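Long-range contacts in GDP-perosamine synthase (Caulobacter crescentus, PDB 3BN1), which catalyses the pyridoxal phosphate-dependent transfer of an amino group from L-glutamate to GDP-4-keto-6-deoxy-D-mannose, giving GDP-perosamine for the O-antigen of the outer membrane: residues S85-T96 / V319-Y329; V286-L294 / A342-T352. All blocks are in the same frame, centred on the assembly; numbering follows the deposited sequence.

Contact 1 (S85-T96 / V319-Y329); sequences SLTYIASANSVT and VFHPMHIMPPY. With AKG (2-oxoglutaric acid), chain G.
Met-323 and Tyr-329 close over Ile-89 and Ala-92 to form the apolar centre. The thioether chain of Met-323, bent at chi2 (-66°) and chi3 (78°), brings SD within 3.8 Å of Ile-89 CG1. Ala-92 CB sits over one face of the Tyr-329 ring in a CH-pi contact, 4.0 Å from the centroid, while Pro-328 CB lies on the opposite face and Ile-89 CG1 meets the ring edge. Toward the ligand, Phe-320 lays a ring face on the Thr-87 to Tyr-88 backbone, and Tyr-88 CB packs 3.8 Å from Phe-320 CE1.

Polar bonds frame this core. Tyr-329 OH donates to Asn-93 OD1 at 2.6 Å, in the carbonyl plane on a lone pair, and Thr-96 OG1 lies 2.8 Å from the same phenol oxygen, giving it two polar neighbours at the ring edge. At the other end Met-323 N bonds to Ser-85 O, and Ser-85 OG and His-324 ND1 share a hydrogen bond of 2.6 Å in the imidazole plane; Glu-341 OE2 hydrogen-bonds His-324 NE2.

On the Phe-320 side, the Tyr-88 ring has 2-oxoglutarate over one face, also bonded by Arg-233 of the second subunit: the shared active site of an aspartate aminotransferase-type dimer.

Contact 2 (V286-L294 / A342-T352); sequences VFWMYTVRL and ACGVDGLNLPT
Cys-343 lays its sulfur over one face of the Arg-293 guanidinium, SG standing 3.5 Å from NH1. The same guanidinium grips Asp-346 side-on in a salt bridge: Arg-293 NE reaches Asp-346 OD1 at 2.7 Å, nearly straight (169°) and on the syn lone pair, whereas NH2 meets OD2 by a longer, more tilted bond at 3.1 Å. A turn at chi3 (54°) swings the guanidinium back over the end of helix 338-346, and NH1, the third nitrogen, donates to Pro-109 O. Water 1 donates to both Asp-346 OD2 and Leu-294 O, and Leu-294 N bonds to Asp-346 O, so the helix end is tied to the strand by side chain, solvent and backbone together.

From Gly-347 onward the chain runs antiparallel to 290-294. Val-292 and Leu-348 form a hydrogen-bonded pair, with Leu-348 N 2.8 Å from Val-292 O; their side chains lie side by side on the face that also carries Tyr-290 and Leu-350, whose CD1 atoms approach to 3.8 Å. At the Leu-350 end, Thr-352 OG1 accepts from Tyr-290 N (2.8 Å) and donates to Leu-350 O (2.6 Å), so one hydroxyl bridges backbone atoms of both segments. The Trp-288 ring, with Met-289 CG over one face, belongs to the 2-oxoglutarate pocket, and its NE1 donates to Asn-187 O.

The two strands are the central pair of a four-stranded antiparallel sheet, flanked by 274-275 and 317-318; Leu-348 packs on helix 302-311, and Leu-350 on Tyr-263 of helix 249-266.

How the contacts relate
Centres about 17 Å apart, the two contacts interlock along the chain: 85-96 comes first, then 286-294, 319-329 and 342-352. Contact 1 brings a late loop back to the region after strand 80-84 of the seven-stranded sheet, whereas contact 2 builds the middle of the small antiparallel sheet. They meet at Val-319, which follows edge strand 317-318: its N lies 3.1 Å from Gly-347 O, a probable hydrogen bond, and its CG2 packs 3.5 Å from Thr-291 CG2. Since Tyr-88 and Trp-288 both line the 2-oxoglutarate pocket, the arrangement illustrates how loops distant in sequence, one following strand 80-84 and one leading into strand 290-294, converge on one active site.

Contact 1 (S85-T96 / V319-Y329)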
loop_
_atom_site.group_PDB
_atom_site.type_symbol
_atom_site.label_atom_id
_atom_site.label_comp_id
_atom_site.label_asym_id
_atom_site.label_seq_id
_atom_site.Cartn_x
_atom_site.Cartn_y
_atom_site.Cartn_z
ATOM N N SER A 85 22.812 9.836 1.702
ATOM C CA SER A 85 22.420 9.913 3.120
ATOM C C SER A 85 21.356 10.997 3.239
ATOM O O SER A 85 20.391 10.818 3.976
ATOM C CB SER A 85 23.577 10.307 4.037
ATOM O OG SER A 85 23.247 10.096 5.403
ATOM N N LEU A 86 21.522 12.093 2.477
ATOM C CA LEU A 86 20.516 13.181 2.454
ATOM C C LEU A 86 19.347 12.886 1.537
ATOM O O LEU A 86 19.435 13.099 0.313
ATOM C CB LEU A 86 21.125 14.517 2.047
ATOM C CG LEU A 86 20.225 15.745 2.393
ATOM C CD1 LEU A 86 20.175 15.957 3.918
ATOM C CD2 LEU A 86 20.746 17.034 1.769
ATOM N N THR A 87 18.262 12.391 2.135
ATOM C CA THR A 87 17.036 11.996 1.399
ATOM C C THR A 87 15.939 11.663 2.419
ATOM O O THR A 87 16.203 11.555 3.637
ATOM C CB THR A 87 17.238 10.778 0.443
ATOM O OG1 THR A 87 16.026 10.510 -0.289
ATOM C CG2 THR A 87 17.613 9.500 1.187
ATOM N N TYR A 88 14.751 11.409 1.890
ATOM C CA TYR A 88 13.639 10.953 2.694
ATOM C C TYR A 88 13.908 9.445 2.929
ATOM O O TYR A 88 14.402 8.719 2.075
ATOM C CB TYR A 88 12.319 11.163 1.951
ATOM C CG TYR A 88 11.211 10.642 2.815
ATOM C CD1 TYR A 88 10.970 11.207 4.077
ATOM C CD2 TYR A 88 10.452 9.544 2.384
ATOM C CE1 TYR A 88 9.931 10.766 4.836
ATOM C CE2 TYR A 88 9.428 9.094 3.133
ATOM C CZ TYR A 88 9.212 9.660 4.365
ATOM O OH TYR A 88 8.221 9.127 5.138
ATOM N N ILE A 89 13.611 8.985 4.136
ATOM C CA ILE A 89 14.043 7.692 4.552
ATOM C C ILE A 89 13.525 6.525 3.756
ATOM O O ILE A 89 14.150 5.446 3.785
ATOM C CB ILE A 89 13.648 7.430 5.978
ATOM C CG1 ILE A 89 14.514 6.312 6.579
ATOM C CG2 ILE A 89 12.131 7.235 6.024
ATOM C CD1 ILE A 89 14.387 6.226 8.123
ATOM N N ALA A 90 12.406 6.750 3.050
ATOM C CA ALA A 90 11.833 5.717 2.207
ATOM C C ALA A 90 12.864 5.275 1.177
ATOM O O ALA A 90 12.847 4.088 0.801
ATOM C CB ALA A 90 10.513 6.187 1.531
ATOM N N SER A 91 13.808 6.151 0.800
ATOM C CA SER A 91 14.789 5.765 -0.210
ATOM C C SER A 91 15.606 4.577 0.272
ATOM O O SER A 91 15.983 3.669 -0.497
ATOM C CB SER A 91 15.797 6.905 -0.459
ATOM O OG SER A 91 15.097 8.075 -0.806
ATOM N N ALA A 92 16.039 4.693 1.518
ATOM C CA ALA A 92 16.896 3.649 2.103
ATOM C C ALA A 92 16.036 2.506 2.536
ATOM O O ALA A 92 16.470 1.361 2.411
ATOM C CB ALA A 92 17.663 4.224 3.329
ATOM N N ASN A 93 14.863 2.788 3.110
ATOM C CA ASN A 93 14.021 1.692 3.622
ATOM C C ASN A 93 13.664 0.717 2.550
ATOM O O ASN A 93 13.624 -0.507 2.739
ATOM C CB ASN A 93 12.692 2.164 4.288
ATOM C CG ASN A 93 12.947 2.862 5.638
ATOM O OD1 ASN A 93 14.020 2.713 6.244
ATOM N ND2 ASN A 93 11.941 3.595 6.129
ATOM N N SER A 94 13.397 1.281 1.369
ATOM C CA SER A 94 13.039 0.458 0.210
ATOM C C SER A 94 14.091 -0.638 -0.093
ATOM O O SER A 94 13.761 -1.781 -0.414
ATOM C CB SER A 94 12.670 1.352 -1.013
ATOM O OG SER A 94 13.795 1.967 -1.638
ATOM N N VAL A 95 15.372 -0.313 0.103
ATOM C CA VAL A 95 16.470 -1.248 -0.148
ATOM C C VAL A 95 16.465 -2.252 1.006
ATOM O O VAL A 95 16.551 -3.480 0.833
ATOM C CB VAL A 95 17.815 -0.469 -0.200
ATOM C CG1 VAL A 95 19.092 -1.340 -0.184
ATOM C CG2 VAL A 95 17.782 0.557 -1.326
ATOM N N THR A 96 16.247 -1.678 2.173
ATOM C CA THR A 96 16.197 -2.486 3.343
ATOM C C THR A 96 15.156 -3.545 3.181
ATOM O O THR A 96 15.393 -4.665 3.575
ATOM C CB THR A 96 15.888 -1.640 4.554
ATOM O OG1 THR A 96 17.094 -0.944 4.873
ATOM C CG2 THR A 96 15.614 -2.540 5.793
ATOM N N VAL A 319 15.533 20.570 6.477
ATOM C CA VAL A 319 15.954 19.688 5.393
ATOM C C VAL A 319 16.041 18.289 6.051
ATOM O O VAL A 319 16.341 18.123 7.233
ATOM C CB VAL A 319 17.302 20.170 4.832
ATOM C CG1 VAL A 319 18.111 19.062 4.248
ATOM C CG2 VAL A 319 16.992 21.242 3.765
ATOM N N PHE A 320 15.776 17.259 5.288
ATOM C CA PHE A 320 15.805 15.906 5.841
ATOM C C PHE A 320 17.020 15.630 6.650
ATOM O O PHE A 320 18.115 16.082 6.281
ATOM C CB PHE A 320 15.922 14.948 4.671
ATOM C CG PHE A 320 14.776 15.035 3.721
ATOM C CD1 PHE A 320 13.524 14.628 4.136
ATOM C CD2 PHE A 320 14.967 15.422 2.387
ATOM C CE1 PHE A 320 12.437 14.676 3.303
ATOM C CE2 PHE A 320 13.861 15.429 1.460
ATOM C CZ PHE A 320 12.615 15.081 1.936
ATOM N N HIS A 321 16.852 14.829 7.712
ATOM C CA HIS A 321 18.011 14.466 8.537
ATOM C C HIS A 321 18.734 13.417 7.767
ATOM O O HIS A 321 18.089 12.475 7.304
ATOM C CB HIS A 321 17.611 13.827 9.893
ATOM C CG HIS A 321 16.790 14.717 10.756
ATOM N ND1 HIS A 321 17.005 16.078 10.830
ATOM C CD2 HIS A 321 15.715 14.460 11.540
ATOM C CE1 HIS A 321 16.095 16.625 11.615
ATOM N NE2 HIS A 321 15.313 15.664 12.077
ATOM N N PRO A 322 20.066 13.515 7.702
ATOM C CA PRO A 322 20.819 12.493 7.002
ATOM C C PRO A 322 20.497 11.115 7.635
ATOM O O PRO A 322 20.391 10.984 8.857
ATOM C CB PRO A 322 22.269 12.918 7.259
ATOM C CG PRO A 322 22.233 14.411 7.322
ATOM C CD PRO A 322 20.908 14.692 8.039
ATOM N N MET A 323 20.416 10.086 6.810
ATOM C CA MET A 323 20.078 8.756 7.336
ATOM C C MET A 323 20.996 8.327 8.459
ATOM O O MET A 323 20.602 7.670 9.416
ATOM C CB MET A 323 20.377 7.691 6.266
ATOM C CG MET A 323 19.539 7.866 4.998
ATOM S SD MET A 323 17.764 7.598 5.209
ATOM C CE MET A 323 17.260 9.310 6.037
ATOM N N HIS A 324 22.279 8.512 8.196
ATOM C CA HIS A 324 23.294 7.988 9.101
ATOM C C HIS A 324 23.216 8.633 10.476
ATOM O O HIS A 324 23.980 8.285 11.374
ATOM C CB HIS A 324 24.747 8.044 8.423
ATOM C CG HIS A 324 25.328 9.423 8.329
ATOM N ND1 HIS A 324 24.796 10.384 7.492
ATOM C CD2 HIS A 324 26.312 10.045 9.035
ATOM C CE1 HIS A 324 25.451 11.524 7.657
ATOM N NE2 HIS A 324 26.375 11.346 8.592
ATOM N N ILE A 325 22.356 9.636 10.642
ATOM C CA ILE A 325 22.340 10.254 11.965
ATOM C C ILE A 325 21.080 9.805 12.668
ATOM O O ILE A 325 20.840 10.224 13.779
ATOM C CB ILE A 325 22.463 11.795 12.056
ATOM C CG1 ILE A 325 21.191 12.475 11.563
ATOM C CG2 ILE A 325 23.594 12.302 11.221
ATOM C CD1 ILE A 325 21.121 14.037 11.852
ATOM N N MET A 326 20.280 8.954 12.044
ATOM C CA MET A 326 19.103 8.490 12.752
ATOM C C MET A 326 19.279 7.023 13.123
ATOM O O MET A 326 20.029 6.350 12.448
ATOM C CB MET A 326 17.828 8.762 11.961
ATOM C CG MET A 326 17.538 10.240 11.863
ATOM S SD MET A 326 16.021 10.541 11.044
ATOM C CE MET A 326 16.351 9.993 9.384
ATOM N N PRO A 327 18.578 6.519 14.151
ATOM C CA PRO A 327 18.788 5.151 14.612
ATOM C C PRO A 327 18.827 4.041 13.574
ATOM O O PRO A 327 19.693 3.168 13.595
ATOM C CB PRO A 327 17.633 4.938 15.582
ATOM C CG PRO A 327 17.404 6.325 16.158
ATOM C CD PRO A 327 17.709 7.284 15.064
ATOM N N PRO A 328 17.884 4.039 12.650
ATOM C CA PRO A 328 17.909 2.911 11.739
ATOM C C PRO A 328 19.172 2.781 10.888
ATOM O O PRO A 328 19.519 1.671 10.512
ATOM C CB PRO A 328 16.618 3.041 10.927
ATOM C CG PRO A 328 15.912 4.094 11.477
ATOM C CD PRO A 328 16.692 4.887 12.462
ATOM N N TYR A 329 19.863 3.872 10.565
ATOM C CA TYR A 329 20.994 3.785 9.643
ATOM C C TYR A 329 22.296 4.323 10.192
ATOM O O TYR A 329 23.270 4.538 9.468
ATOM C CB TYR A 329 20.637 4.540 8.349
ATOM C CG TYR A 329 19.516 3.775 7.651
ATOM C CD1 TYR A 329 19.711 2.447 7.228
ATOM C CD2 TYR A 329 18.245 4.339 7.499
ATOM C CE1 TYR A 329 18.615 1.703 6.715
ATOM C CE2 TYR A 329 17.178 3.612 6.979
ATOM C CZ TYR A 329 17.369 2.288 6.597
ATOM O OH TYR A 329 16.363 1.528 6.065
HETATM C C1 AKG G . 7.395 14.739 3.509
HETATM O O1 AKG G . 6.954 14.926 4.675
HETATM O O2 AKG G . 7.989 15.653 2.885
HETATM C C2 AKG G . 7.201 13.431 2.853
HETATM O O5 AKG G . 7.518 13.288 1.689
HETATM C C3 AKG G . 6.642 12.304 3.698
HETATM C C4 AKG G . 6.329 11.087 2.854
HETATM C C5 AKG G . 5.389 10.198 3.624
HETATM O O3 AKG G . 5.064 9.101 3.096
HETATM O O4 AKG G . 4.963 10.566 4.883
#

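Contact 2 (V286-L294 / A342-T352)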
loop_
_atom_site.group_PDB
_atom_site.type_symbol
_atom_site.label_atom_id
_atom_site.label_comp_id
_atom_site.label_asym_id
_atom_site.label_seq_id
_atom_site.Cartn_x
_atom_site.Cartn_y
_atom_site.Cartn_z
ATOM N N VAL A 286 11.763 22.024 -10.806
ATOM C CA VAL A 286 10.353 22.235 -10.537
ATOM C C VAL A 286 10.000 22.783 -9.143
ATOM O O VAL A 286 8.861 23.202 -8.904
ATOM C CB VAL A 286 9.471 21.070 -10.993
ATOM C CG1 VAL A 286 9.531 20.887 -12.550
ATOM C CG2 VAL A 286 9.775 19.844 -10.174
ATOM N N PHE A 287 10.987 22.878 -8.264
ATOM C CA PHE A 287 10.723 23.495 -6.971
ATOM C C PHE A 287 9.595 22.921 -6.096
ATOM O O PHE A 287 8.660 23.627 -5.650
ATOM C CB PHE A 287 10.648 25.018 -7.152
ATOM C CG PHE A 287 12.002 25.681 -7.223
ATOM C CD1 PHE A 287 12.742 25.926 -6.055
ATOM C CD2 PHE A 287 12.588 25.973 -8.442
ATOM C CE1 PHE A 287 14.054 26.503 -6.091
ATOM C CE2 PHE A 287 13.858 26.582 -8.496
ATOM C CZ PHE A 287 14.607 26.824 -7.323
ATOM N N TRP A 288 9.725 21.628 -5.790
ATOM C CA TRP A 288 8.776 21.025 -4.876
ATOM C C TRP A 288 8.789 21.880 -3.580
ATOM O O TRP A 288 7.753 22.170 -2.950
ATOM C CB TRP A 288 9.196 19.581 -4.566
ATOM C CG TRP A 288 8.246 19.017 -3.485
ATOM C CD1 TRP A 288 6.872 19.093 -3.452
ATOM C CD2 TRP A 288 8.639 18.303 -2.310
ATOM N NE1 TRP A 288 6.394 18.496 -2.277
ATOM C CE2 TRP A 288 7.468 17.979 -1.590
ATOM C CE3 TRP A 288 9.881 18.012 -1.737
ATOM C CZ2 TRP A 288 7.510 17.349 -0.341
ATOM C CZ3 TRP A 288 9.905 17.290 -0.526
ATOM C CH2 TRP A 288 8.733 16.932 0.122
ATOM N N MET A 289 9.979 22.355 -3.215
ATOM C CA MET A 289 10.157 23.213 -2.060
ATOM C C MET A 289 11.304 24.139 -2.360
ATOM O O MET A 289 12.314 23.673 -2.927
ATOM C CB MET A 289 10.647 22.330 -0.923
ATOM C CG MET A 289 9.610 21.276 -0.605
ATOM S SD MET A 289 8.922 21.507 0.985
ATOM C CE MET A 289 9.837 20.124 1.699
ATOM N N TYR A 290 11.132 25.402 -1.958
ATOM C CA TYR A 290 12.161 26.449 -2.040
ATOM C C TYR A 290 13.050 26.361 -0.778
ATOM O O TYR A 290 12.563 26.578 0.340
ATOM C CB TYR A 290 11.504 27.821 -2.228
ATOM C CG TYR A 290 12.479 28.902 -2.525
ATOM C CD1 TYR A 290 13.189 29.546 -1.463
ATOM C CD2 TYR A 290 12.711 29.292 -3.852
ATOM C CE1 TYR A 290 14.096 30.596 -1.737
ATOM C CE2 TYR A 290 13.610 30.353 -4.132
ATOM C CZ TYR A 290 14.312 30.964 -3.090
ATOM O OH TYR A 290 15.187 31.977 -3.448
ATOM N N THR A 291 14.294 25.886 -0.965
ATOM C CA THR A 291 15.179 25.531 0.139
ATOM C C THR A 291 16.388 26.458 0.294
ATOM O O THR A 291 17.194 26.577 -0.615
ATOM C CB THR A 291 15.611 23.992 0.030
ATOM O OG1 THR A 291 14.461 23.123 -0.038
ATOM C CG2 THR A 291 16.501 23.502 1.199
ATOM N N VAL A 292 16.507 27.136 1.441
ATOM C CA VAL A 292 17.672 27.983 1.686
ATOM C C VAL A 292 18.536 27.290 2.745
ATOM O O VAL A 292 18.068 26.357 3.424
ATOM C CB VAL A 292 17.327 29.374 2.314
ATOM C CG1 VAL A 292 16.584 30.321 1.387
ATOM C CG2 VAL A 292 16.604 29.277 3.636
ATOM N N ARG A 293 19.774 27.769 2.905
ATOM C CA ARG A 293 20.657 27.301 3.969
ATOM C C ARG A 293 20.924 28.602 4.692
ATOM O O ARG A 293 21.192 29.671 4.099
ATOM C CB ARG A 293 21.956 26.599 3.522
ATOM C CG ARG A 293 21.627 25.417 2.607
ATOM C CD ARG A 293 22.869 24.704 2.080
ATOM N NE ARG A 293 23.724 24.316 3.179
ATOM C CZ ARG A 293 24.940 23.771 3.084
ATOM N NH1 ARG A 293 25.458 23.499 1.899
ATOM N NH2 ARG A 293 25.642 23.512 4.191
ATOM N N LEU A 294 20.681 28.508 5.986
ATOM C CA LEU A 294 20.842 29.636 6.852
ATOM C C LEU A 294 22.283 30.063 6.818
ATOM O O LEU A 294 23.208 29.240 6.694
ATOM C CB LEU A 294 20.403 29.296 8.280
ATOM C CG LEU A 294 18.917 28.954 8.362
ATOM C CD1 LEU A 294 18.500 29.370 9.733
ATOM C CD2 LEU A 294 18.037 29.604 7.285
ATOM N N ALA A 342 26.061 18.894 7.136
ATOM C CA ALA A 342 26.013 20.378 7.109
ATOM C C ALA A 342 24.650 20.859 6.578
ATOM O O ALA A 342 23.993 21.742 7.144
ATOM C CB ALA A 342 27.158 20.940 6.163
ATOM N N CYS A 343 24.205 20.238 5.493
ATOM C CA CYS A 343 22.925 20.617 4.907
ATOM C C CYS A 343 21.784 20.341 5.848
ATOM O O CYS A 343 20.876 21.148 5.965
ATOM C CB CYS A 343 22.666 19.934 3.590
ATOM S SG CYS A 343 23.792 20.481 2.269
ATOM N N GLY A 344 21.867 19.204 6.533
ATOM C CA GLY A 344 20.847 18.842 7.507
ATOM C C GLY A 344 20.779 19.843 8.647
ATOM O O GLY A 344 19.712 20.076 9.234
ATOM N N VAL A 345 21.935 20.366 9.031
ATOM C CA VAL A 345 22.018 21.345 10.106
ATOM C C VAL A 345 21.408 22.707 9.738
ATOM O O VAL A 345 20.569 23.272 10.457
ATOM C CB VAL A 345 23.500 21.554 10.459
ATOM C CG1 VAL A 345 23.697 22.826 11.309
ATOM C CG2 VAL A 345 24.001 20.324 11.173
ATOM N N ASP A 346 21.808 23.228 8.585
ATOM C CA ASP A 346 21.386 24.571 8.207
ATOM C C ASP A 346 20.245 24.703 7.168
ATOM O O ASP A 346 19.809 25.813 6.860
ATOM C CB ASP A 346 22.661 25.421 7.871
ATOM C CG ASP A 346 23.265 25.091 6.505
ATOM O OD1 ASP A 346 22.587 24.469 5.675
ATOM O OD2 ASP A 346 24.439 25.471 6.246
ATOM N N GLY A 347 19.758 23.576 6.649
ATOM C CA GLY A 347 18.774 23.560 5.584
ATOM C C GLY A 347 17.359 23.865 6.012
ATOM O O GLY A 347 16.900 23.314 6.995
ATOM N N LEU A 348 16.676 24.753 5.286
ATOM C CA LEU A 348 15.293 25.081 5.643
ATOM C C LEU A 348 14.377 25.083 4.437
ATOM O O LEU A 348 14.577 25.863 3.530
ATOM C CB LEU A 348 15.218 26.480 6.259
ATOM C CG LEU A 348 13.799 26.989 6.639
ATOM C CD1 LEU A 348 13.218 26.101 7.784
ATOM C CD2 LEU A 348 13.851 28.496 7.067
ATOM N N ASN A 349 13.321 24.272 4.434
ATOM C CA ASN A 349 12.364 24.281 3.302
ATOM C C ASN A 349 11.341 25.348 3.586
ATOM O O ASN A 349 10.710 25.259 4.639
ATOM C CB ASN A 349 11.582 22.961 3.267
ATOM C CG ASN A 349 12.461 21.789 2.992
ATOM O OD1 ASN A 349 12.381 20.739 3.653
ATOM N ND2 ASN A 349 13.350 21.972 2.024
ATOM N N LEU A 350 11.112 26.266 2.641
ATOM C CA LEU A 350 10.151 27.356 2.864
ATOM C C LEU A 350 8.830 27.053 2.123
ATOM O O LEU A 350 8.834 26.300 1.161
ATOM C CB LEU A 350 10.730 28.634 2.227
ATOM C CG LEU A 350 11.953 29.270 2.905
ATOM C CD1 LEU A 350 12.450 30.537 2.165
ATOM C CD2 LEU A 350 11.501 29.493 4.340
ATOM N N PRO A 351 7.697 27.651 2.518
ATOM C CA PRO A 351 6.439 27.400 1.791
ATOM C C PRO A 351 6.588 27.583 0.264
ATOM O O PRO A 351 7.079 28.613 -0.259
ATOM C CB PRO A 351 5.470 28.448 2.334
ATOM C CG PRO A 351 5.990 28.736 3.718
ATOM C CD PRO A 351 7.539 28.603 3.627
ATOM N N THR A 352 6.084 26.571 -0.435
ATOM C CA THR A 352 6.140 26.511 -1.891
ATOM C C THR A 352 5.008 25.623 -2.321
ATOM O O THR A 352 5.032 24.412 -2.095
ATOM C CB THR A 352 7.467 25.822 -2.347
ATOM O OG1 THR A 352 8.503 26.047 -1.367
ATOM C CG2 THR A 352 7.922 26.402 -3.657
HETATM O O HOH W 1 25.094 27.519 7.580
#